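Local coordinates for hypothetical protein TTHA1606 (Thermus thermophilus, PDB 2YYB), which is of unknown function but belongs to the GTP cyclohydrolase 1 type 2/NIF3 family and probably binds a pair of divalent metal ions, at residues Glu5-Leu10 against Val58-Val63; Val36-Ala41 against Gly230-Phe235; Leu154-Gly159 against Glu197-Gly202. All coordinates share one frame; numbering follows the deposited sequence.

Interaction 1: Glu5-Leu10 against Val58-Val63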
loop_
_atom_site.group_PDB
_atom_site.type_symbol
_atom_site.label_atom_id
_atom_site.label_comp_id
_atom_site.label_asym_id
_atom_site.label_seq_id
_atom_site.Cartn_x
_atom_site.Cartn_y
_atom_site.Cartn_z
ATOM N N GLU A 5 33.330 -18.826 3.453
ATOM C CA GLU A 5 33.001 -19.476 4.718
ATOM C C GLU A 5 32.801 -18.402 5.775
ATOM O O GLU A 5 31.926 -18.514 6.635
ATOM C CB GLU A 5 34.118 -20.407 5.171
ATOM C CG GLU A 5 34.460 -21.474 4.181
ATOM C CD GLU A 5 35.608 -22.332 4.663
ATOM O OE1 GLU A 5 36.440 -21.814 5.456
ATOM O OE2 GLU A 5 35.683 -23.513 4.239
ATOM N N LEU A 6 33.636 -17.369 5.711
ATOM C CA LEU A 6 33.533 -16.258 6.639
ATOM C C LEU A 6 32.142 -15.625 6.468
ATOM O O LEU A 6 31.464 -15.340 7.449
ATOM C CB LEU A 6 34.616 -15.209 6.359
ATOM C CG LEU A 6 35.312 -14.544 7.559
ATOM C CD1 LEU A 6 35.706 -13.096 7.204
ATOM C CD2 LEU A 6 34.396 -14.565 8.775
ATOM N N VAL A 7 31.707 -15.421 5.229
ATOM C CA VAL A 7 30.399 -14.828 5.013
ATOM C C VAL A 7 29.285 -15.755 5.530
ATOM O O VAL A 7 28.328 -15.293 6.160
ATOM C CB VAL A 7 30.167 -14.489 3.519
ATOM C CG1 VAL A 7 28.750 -14.011 3.311
ATOM C CG2 VAL A 7 31.137 -13.402 3.075
ATOM N N ARG A 8 29.422 -17.055 5.283
ATOM C CA ARG A 8 28.438 -18.031 5.738
ATOM C C ARG A 8 28.359 -18.022 7.262
ATOM O O ARG A 8 27.267 -17.956 7.838
ATOM C CB ARG A 8 28.827 -19.428 5.265
ATOM C CG ARG A 8 27.754 -20.178 4.500
ATOM C CD ARG A 8 28.355 -20.796 3.254
ATOM N NE ARG A 8 29.675 -21.364 3.524
ATOM C CZ ARG A 8 30.588 -21.617 2.589
ATOM N NH1 ARG A 8 30.321 -21.355 1.312
ATOM N NH2 ARG A 8 31.778 -22.114 2.927
ATOM N N TYR A 9 29.518 -18.082 7.913
ATOM C CA TYR A 9 29.552 -18.069 9.364
ATOM C C TYR A 9 28.862 -16.821 9.898
ATOM O O TYR A 9 27.936 -16.920 10.707
ATOM C CB TYR A 9 30.982 -18.093 9.879
ATOM C CG TYR A 9 31.068 -17.977 11.389
ATOM C CD1 TYR A 9 30.696 -19.051 12.221
ATOM C CD2 TYR A 9 31.540 -16.808 11.995
ATOM C CE1 TYR A 9 30.804 -18.961 13.624
ATOM C CE2 TYR A 9 31.647 -16.712 13.389
ATOM C CZ TYR A 9 31.280 -17.792 14.193
ATOM O OH TYR A 9 31.406 -17.697 15.559
ATOM N N LEU A 10 29.306 -15.648 9.443
ATOM C CA LEU A 10 28.722 -14.388 9.899
ATOM C C LEU A 10 27.213 -14.311 9.720
ATOM O O LEU A 10 26.501 -13.896 10.633
ATOM C CB LEU A 10 29.397 -13.213 9.204
ATOM C CG LEU A 10 30.838 -13.046 9.690
ATOM C CD1 LEU A 10 31.512 -11.884 8.966
ATOM C CD2 LEU A 10 30.820 -12.808 11.191
ATOM N N VAL A 58 43.433 -4.138 4.659
ATOM C CA VAL A 58 42.304 -4.910 5.155
ATOM C C VAL A 58 41.735 -5.713 3.993
ATOM O O VAL A 58 41.655 -5.204 2.876
ATOM C CB VAL A 58 41.194 -3.989 5.719
ATOM C CG1 VAL A 58 39.969 -4.812 6.094
ATOM C CG2 VAL A 58 41.697 -3.269 6.932
ATOM N N ASP A 59 41.345 -6.962 4.246
ATOM C CA ASP A 59 40.762 -7.803 3.184
ATOM C C ASP A 59 39.255 -7.942 3.355
ATOM O O ASP A 59 38.516 -8.122 2.392
ATOM C CB ASP A 59 41.348 -9.230 3.204
ATOM C CG ASP A 59 42.816 -9.256 2.906
ATOM O OD1 ASP A 59 43.226 -8.580 1.936
ATOM O OD2 ASP A 59 43.559 -9.951 3.628
ATOM N N PHE A 60 38.815 -7.877 4.601
ATOM C CA PHE A 60 37.419 -8.059 4.928
ATOM C C PHE A 60 36.994 -6.953 5.879
ATOM O O PHE A 60 37.267 -7.020 7.080
ATOM C CB PHE A 60 37.252 -9.420 5.596
ATOM C CG PHE A 60 35.856 -9.934 5.587
ATOM C CD1 PHE A 60 35.407 -10.737 4.544
ATOM C CD2 PHE A 60 34.983 -9.627 6.629
ATOM C CE1 PHE A 60 34.088 -11.231 4.545
ATOM C CE2 PHE A 60 33.679 -10.114 6.631
ATOM C CZ PHE A 60 33.228 -10.915 5.591
ATOM N N LEU A 61 36.341 -5.937 5.323
ATOM C CA LEU A 61 35.856 -4.774 6.077
ATOM C C LEU A 61 34.423 -4.984 6.555
ATOM O O LEU A 61 33.513 -5.269 5.757
ATOM C CB LEU A 61 35.917 -3.520 5.199
ATOM C CG LEU A 61 35.487 -2.222 5.852
ATOM C CD1 LEU A 61 36.182 -2.082 7.197
ATOM C CD2 LEU A 61 35.817 -1.055 4.959
ATOM N N ILE A 62 34.239 -4.865 7.866
ATOM C CA ILE A 62 32.933 -5.023 8.485
ATOM C C ILE A 62 32.438 -3.654 8.959
ATOM O O ILE A 62 33.142 -2.958 9.695
ATOM C CB ILE A 62 33.031 -5.954 9.698
ATOM C CG1 ILE A 62 33.516 -7.336 9.236
ATOM C CG2 ILE A 62 31.679 -5.988 10.445
ATOM C CD1 ILE A 62 33.740 -8.333 10.343
ATOM N N VAL A 63 31.241 -3.260 8.538
ATOM C CA VAL A 63 30.694 -1.973 8.966
ATOM C C VAL A 63 29.256 -2.128 9.465
ATOM O O VAL A 63 28.537 -3.046 9.045
ATOM C CB VAL A 63 30.728 -0.934 7.816
ATOM C CG1 VAL A 63 32.173 -0.699 7.374
ATOM C CG2 VAL A 63 29.849 -1.412 6.649
#
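Phe60 is the bump here, and Leu6, Val7 and Leu10 shape the hollow that takes it. The aromatic ring reaches out from its strand toward one flank of helix 3-13, with CG anti to the backbone N (chi1 -161°). Leu6 comes from the opposite direction and sets a single methyl on the ring: CD1 sits 3.3 Å from the centroid of the Phe60 ring and almost exactly on the ring normal, a CH-pi contact over the face. All six ring carbons are therefore nearly equidistant from that methyl. Val7, the next residue along the helix, closes the hollow from another direction. Its CG2 lies near the ring plane, at the edge, 3.9 Å from Phe60 CE1. One helical turn beyond Leu6, Leu10 brings CD1 in obliquely to 3.6 Å from Phe60 CE2. The same methyl also brushes the neighbouring inward-facing residue of the strand, with Leu10 CD1 4.4 Å from Ile62 CD1.

The helix runs nearly along the strand, at 22°, with the short axes 11.7 Å apart, a separation bridged by side chains alone. This is the helix-on-sheet layering of an alpha/beta fold. Helix 216-229 continues the layer, its Leu221 touching both Leu10 and Ile62, while Leu61 faces helix 47-55 on the other side of the sheet.

No hydrogen bond crosses between the two segments. The helix is thus held to the strand by hydrocarbon packing, including one CH-pi contact over the ring face, so the fit depends on shape and on exclusion of water.

Interaction 2: Val36-Ala41 against Gly230-Phe235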
loop_
_atom_site.group_PDB
_atom_site.type_symbol
_atom_site.label_atom_id
_atom_site.label_comp_id
_atom_site.label_asym_id
_atom_site.label_seq_id
_atom_site.Cartn_x
_atom_site.Cartn_y
_atom_site.Cartn_z
ATOM N N VAL A 36 40.937 -14.297 2.758
ATOM C CA VAL A 36 41.012 -13.270 3.789
ATOM C C VAL A 36 42.180 -13.483 4.732
ATOM O O VAL A 36 42.386 -14.578 5.230
ATOM C CB VAL A 36 39.693 -13.215 4.604
ATOM C CG1 VAL A 36 39.730 -12.076 5.579
ATOM C CG2 VAL A 36 38.523 -13.039 3.664
ATOM N N ARG A 37 42.940 -12.423 4.967
ATOM C CA ARG A 37 44.096 -12.482 5.847
ATOM C C ARG A 37 44.061 -11.400 6.932
ATOM O O ARG A 37 44.877 -11.422 7.861
ATOM C CB ARG A 37 45.384 -12.306 5.039
ATOM C CG ARG A 37 45.589 -13.307 3.916
ATOM C CD ARG A 37 46.737 -12.839 3.006
ATOM N NE ARG A 37 46.744 -13.499 1.696
ATOM C CZ ARG A 37 47.379 -14.636 1.436
ATOM N NH1 ARG A 37 48.069 -15.251 2.395
ATOM N NH2 ARG A 37 47.330 -15.158 0.216
ATOM N N LYS A 38 43.144 -10.445 6.824
ATOM C CA LYS A 38 43.088 -9.373 7.813
ATOM C C LYS A 38 41.742 -8.657 7.809
ATOM O O LYS A 38 41.299 -8.138 6.781
ATOM C CB LYS A 38 44.208 -8.379 7.544
ATOM C CG LYS A 38 44.305 -7.263 8.543
ATOM C CD LYS A 38 45.539 -6.451 8.295
ATOM C CE LYS A 38 45.635 -5.337 9.303
ATOM N NZ LYS A 38 46.818 -4.450 9.042
ATOM N N VAL A 39 41.107 -8.638 8.975
ATOM C CA VAL A 39 39.798 -8.031 9.152
ATOM C C VAL A 39 39.861 -6.569 9.549
ATOM O O VAL A 39 40.725 -6.155 10.322
ATOM C CB VAL A 39 38.984 -8.790 10.240
ATOM C CG1 VAL A 39 37.705 -8.002 10.611
ATOM C CG2 VAL A 39 38.644 -10.185 9.740
ATOM N N GLY A 40 38.943 -5.791 8.992
ATOM C CA GLY A 40 38.851 -4.384 9.325
ATOM C C GLY A 40 37.459 -4.167 9.914
ATOM O O GLY A 40 36.494 -4.790 9.469
ATOM N N ALA A 41 37.364 -3.318 10.933
ATOM C CA ALA A 41 36.092 -2.982 11.585
ATOM C C ALA A 41 35.934 -1.453 11.628
ATOM O O ALA A 41 36.880 -0.731 11.956
ATOM C CB ALA A 41 36.046 -3.554 13.010
ATOM N N GLY A 230 41.546 -16.845 14.396
ATOM C CA GLY A 230 42.884 -16.292 14.388
ATOM C C GLY A 230 43.112 -15.187 13.378
ATOM O O GLY A 230 44.261 -14.836 13.102
ATOM N N LEU A 231 42.042 -14.638 12.808
ATOM C CA LEU A 231 42.196 -13.534 11.856
ATOM C C LEU A 231 42.581 -12.275 12.641
ATOM O O LEU A 231 41.972 -11.942 13.648
ATOM C CB LEU A 231 40.887 -13.259 11.082
ATOM C CG LEU A 231 40.351 -14.290 10.074
ATOM C CD1 LEU A 231 38.955 -13.890 9.619
ATOM C CD2 LEU A 231 41.296 -14.413 8.871
ATOM N N PRO A 232 43.645 -11.600 12.223
ATOM C CA PRO A 232 44.019 -10.387 12.942
ATOM C C PRO A 232 43.066 -9.278 12.471
ATOM O O PRO A 232 42.462 -9.388 11.396
ATOM C CB PRO A 232 45.448 -10.148 12.480
ATOM C CG PRO A 232 45.441 -10.706 11.078
ATOM C CD PRO A 232 44.687 -11.990 11.261
ATOM N N TRP A 233 42.913 -8.221 13.262
ATOM C CA TRP A 233 42.032 -7.143 12.844
ATOM C C TRP A 233 42.511 -5.780 13.301
ATOM O O TRP A 233 43.349 -5.670 14.188
ATOM C CB TRP A 233 40.594 -7.386 13.329
ATOM C CG TRP A 233 40.399 -7.327 14.820
ATOM C CD1 TRP A 233 40.695 -8.305 15.720
ATOM C CD2 TRP A 233 39.878 -6.223 15.585
ATOM N NE1 TRP A 233 40.393 -7.885 16.996
ATOM C CE2 TRP A 233 39.893 -6.609 16.944
ATOM C CE3 TRP A 233 39.401 -4.946 15.253
ATOM C CZ2 TRP A 233 39.452 -5.764 17.977
ATOM C CZ3 TRP A 233 38.957 -4.099 16.288
ATOM C CH2 TRP A 233 38.988 -4.518 17.631
ATOM N N VAL A 234 41.983 -4.745 12.660
ATOM C CA VAL A 234 42.318 -3.370 12.987
ATOM C C VAL A 234 41.032 -2.541 13.000
ATOM O O VAL A 234 40.097 -2.838 12.264
ATOM C CB VAL A 234 43.281 -2.783 11.949
ATOM C CG1 VAL A 234 42.679 -2.891 10.564
ATOM C CG2 VAL A 234 43.572 -1.339 12.279
ATOM N N PHE A 235 40.968 -1.521 13.852
ATOM C CA PHE A 235 39.785 -0.670 13.902
ATOM C C PHE A 235 40.076 0.599 13.115
ATOM O O PHE A 235 41.071 1.278 13.359
ATOM C CB PHE A 235 39.405 -0.304 15.342
ATOM C CG PHE A 235 38.246 0.669 15.437
ATOM C CD1 PHE A 235 36.953 0.276 15.108
ATOM C CD2 PHE A 235 38.452 1.985 15.848
ATOM C CE1 PHE A 235 35.881 1.183 15.192
ATOM C CE2 PHE A 235 37.388 2.897 15.930
ATOM C CZ PHE A 235 36.106 2.497 15.604
#
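A parallel strand pairing at the margin of the mixed sheet joins Val39-Ala41 to Trp233-Phe235, the latter being an outermost strand within this chain. Val39 opposes Trp233, Gly40 opposes Val234 and Ala41 opposes Phe235. Val39 uses both of its backbone groups: its N donates to Pro232 O at 2.9 Å, and its O accepts from Val234 N at 3.0 Å. Val234 then passes the bonding back, its O taking Ala41 N at 3.1 Å. The two strands diverge in direction by 21°.

On its other side, Gly40 bonds through its backbone to Phe60 and Ile62 of strand 60-63. Strands 39-42 and 60-63, with helix 47-55 between them, form a beta-alpha-beta unit. Some 170 residues later, after the turn at Gly230 that follows helix 216-229, the chain returns to the edge of strand 39-42 that faces away from 60-63.

Val39, Ala41, Trp233 and Phe235 share the face beneath that helix. Val39 CG2 meets Leu231 CD1 at 3.7 Å, the two side chains crossing at about a right angle, while Val39 CB lies 3.8 Å from Trp233 CB. With CG held between its backbone N and carbonyl carbon (chi1 67°), Trp233 leads its indole away from the strand pair, onto Ala222 and Glu226; its nearest indole atom to Ala41 is CE3, 4.3 Å from Ala41 CB. Phe235 sets ring atom CD1 3.3 Å from Ala41 O, approaching obliquely, and Lys219 makes a cation-pi contact with the ring. On the reverse face, the extended chain of Lys38 passes obliquely across Val234, CE lying 4.0 Å from Val234 CG1, and its NZ ends in a hydrogen bond to Glu56 O.

Interaction 3: Leu154-Gly159 against Glu197-Gly202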
loop_
_atom_site.group_PDB
_atom_site.type_symbol
_atom_site.label_atom_id
_atom_site.label_comp_id
_atom_site.label_asym_id
_atom_site.label_seq_id
_atom_site.Cartn_x
_atom_site.Cartn_y
_atom_site.Cartn_z
ATOM N N LEU A 154 25.305 14.107 26.584
ATOM C CA LEU A 154 24.259 15.087 26.814
ATOM C C LEU A 154 23.264 14.347 27.690
ATOM O O LEU A 154 22.912 13.191 27.420
ATOM C CB LEU A 154 23.601 15.494 25.496
ATOM C CG LEU A 154 22.382 16.416 25.568
ATOM C CD1 LEU A 154 22.787 17.767 26.114
ATOM C CD2 LEU A 154 21.765 16.561 24.183
ATOM N N VAL A 155 22.836 15.000 28.761
ATOM C CA VAL A 155 21.893 14.372 29.655
ATOM C C VAL A 155 20.689 15.268 29.854
ATOM O O VAL A 155 20.828 16.472 30.064
ATOM C CB VAL A 155 22.574 14.005 31.016
ATOM C CG1 VAL A 155 23.942 14.654 31.097
ATOM C CG2 VAL A 155 21.696 14.413 32.200
ATOM N N HIS A 156 19.512 14.659 29.735
ATOM C CA HIS A 156 18.236 15.334 29.914
ATOM C C HIS A 156 17.550 14.657 31.096
ATOM O O HIS A 156 16.998 13.558 30.969
ATOM C CB HIS A 156 17.365 15.197 28.654
ATOM C CG HIS A 156 17.771 16.107 27.533
ATOM N ND1 HIS A 156 17.246 16.003 26.265
ATOM C CD2 HIS A 156 18.635 17.152 27.499
ATOM C CE1 HIS A 156 17.767 16.947 25.498
ATOM N NE2 HIS A 156 18.613 17.656 26.223
ATOM N N GLN A 157 17.602 15.311 32.250
ATOM C CA GLN A 157 16.994 14.754 33.442
ATOM C C GLN A 157 15.603 15.297 33.677
ATOM O O GLN A 157 15.437 16.445 34.062
ATOM C CB GLN A 157 17.856 15.043 34.671
ATOM C CG GLN A 157 17.207 14.566 35.952
ATOM C CD GLN A 157 17.959 14.960 37.204
ATOM O OE1 GLN A 157 17.493 14.677 38.305
ATOM N NE2 GLN A 157 19.125 15.603 37.052
ATOM N N GLY A 158 14.602 14.467 33.451
ATOM C CA GLY A 158 13.240 14.910 33.660
ATOM C C GLY A 158 12.703 14.204 34.882
ATOM O O GLY A 158 11.793 14.696 35.571
ATOM N N GLY A 159 13.290 13.035 35.133
ATOM C CA GLY A 159 12.918 12.222 36.269
ATOM C C GLY A 159 13.949 12.260 37.389
ATOM O O GLY A 159 14.596 13.286 37.643
ATOM N N GLU A 197 8.598 16.102 25.264
ATOM C CA GLU A 197 8.010 14.856 25.714
ATOM C C GLU A 197 8.903 14.237 26.812
ATOM O O GLU A 197 8.411 13.799 27.857
ATOM C CB GLU A 197 7.851 13.892 24.545
ATOM C CG GLU A 197 7.044 12.680 24.914
ATOM C CD GLU A 197 7.257 11.508 23.974
ATOM O OE1 GLU A 197 6.816 10.386 24.325
ATOM O OE2 GLU A 197 7.858 11.713 22.896
ATOM N N THR A 198 10.212 14.219 26.572
ATOM C CA THR A 198 11.154 13.680 27.538
ATOM C C THR A 198 10.994 14.259 28.964
ATOM O O THR A 198 11.012 13.519 29.942
ATOM C CB THR A 198 12.598 13.914 27.070
ATOM O OG1 THR A 198 12.881 13.043 25.986
ATOM C CG2 THR A 198 13.581 13.638 28.174
ATOM N N PHE A 199 10.854 15.570 29.092
ATOM C CA PHE A 199 10.702 16.137 30.418
ATOM C C PHE A 199 9.295 15.957 30.988
ATOM O O PHE A 199 9.130 15.504 32.124
ATOM C CB PHE A 199 11.097 17.609 30.416
ATOM C CG PHE A 199 12.562 17.825 30.165
ATOM C CD1 PHE A 199 13.056 17.943 28.860
ATOM C CD2 PHE A 199 13.467 17.837 31.225
ATOM C CE1 PHE A 199 14.420 18.061 28.617
ATOM C CE2 PHE A 199 14.838 17.955 30.985
ATOM C CZ PHE A 199 15.311 18.064 29.681
ATOM N N GLU A 200 8.287 16.285 30.192
ATOM C CA GLU A 200 6.915 16.166 30.624
ATOM C C GLU A 200 6.599 14.786 31.132
ATOM O O GLU A 200 5.751 14.624 32.001
ATOM C CB GLU A 200 5.981 16.525 29.489
ATOM C CG GLU A 200 5.988 17.984 29.201
ATOM C CD GLU A 200 5.025 18.340 28.121
ATOM O OE1 GLU A 200 3.939 17.721 28.084
ATOM O OE2 GLU A 200 5.341 19.238 27.316
ATOM N N ARG A 201 7.282 13.788 30.600
ATOM C CA ARG A 201 7.040 12.431 31.035
ATOM C C ARG A 201 8.068 11.973 32.091
ATOM O O ARG A 201 8.175 10.780 32.398
ATOM C CB ARG A 201 7.043 11.492 29.825
ATOM C CG ARG A 201 6.624 10.082 30.185
ATOM C CD ARG A 201 6.047 9.347 29.005
ATOM N NE ARG A 201 7.058 9.094 28.000
ATOM C CZ ARG A 201 6.781 8.888 26.721
ATOM N NH1 ARG A 201 5.512 8.908 26.288
ATOM N NH2 ARG A 201 7.777 8.669 25.870
ATOM N N GLY A 202 8.809 12.931 32.651
ATOM C CA GLY A 202 9.809 12.630 33.660
ATOM C C GLY A 202 10.775 11.517 33.305
ATOM O O GLY A 202 11.048 10.631 34.115
#
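Phe199 spans the gap from the end of helix 195-200 to strand 154-157, meeting Gly158, Gln157 and His156 in turn. At CB the side chain leaves the helix flank. CG lies anti to the carbonyl carbon (chi1 -67°), and this carries the ring out along the strand. On one side CD2 meets backbone, 3.8 Å from Gly158 CA. Next along that side, CE2 lies 3.5 Å from Gln157 O, which sits at the ring edge, near its plane. The tip atom CZ packs on His156 CB at 3.7 Å. Round the corner CE1 rests over a face of the imidazole, offset toward its rim and 4.0 Å from His156 CG. The two rings meet obliquely, their planes at 46°, and Phe195 joins them, edge-to-face with His156. From beside Phe199, Thr198 adds its methyl, CG2 lying 4.1 Å from His156 CB, while its OG1 bonds back to Val194 O.

Beyond the rings the contact is made of glycines. Gly202, with positive phi, is the C-prime residue of a Schellman motif: Gly202 N bonds to Phe199 O and Leu203 N to Thr198 O. Gly202 CA approaches Gly158 O at 3.4 Å in a CA-H...O contact. The chain then passes through Leu203 into strand 204-207, the antiparallel neighbour of 154-157. An alanine in place of Phe199 would be likely to open a gap above His156 CB and leave the imidazole freer to turn.

Glu200, on the same helix, makes a salt bridge to Arg82 of the second subunit. Between the two segments themselves there is no conventional hydrogen bond, and the contact rests on aromatic packing and weak CA-H...O contacts.

Interactions 1 and 2 belong to one sheet, their centres 9 Å apart. Strands 60-63 and 39-42 are neighbours in it, directly joined where Ile62 N lies 2.8 Å from Gly40 O, a probable hydrogen bond. Both approach the predicted metal site: the side chain of Ile62 is about 7 Å from that of His64, and that of Phe235 about 9 Å from those of His64 and Glu214. Interaction 3 belongs to the other sheet, on the opposite side of the chain's centre, with its centre 41 Å from each of the others; its nearest atoms are about 19 Å from interaction 2 and 24 Å from interaction 1. It lies away from the predicted metal site and beside a subunit interface.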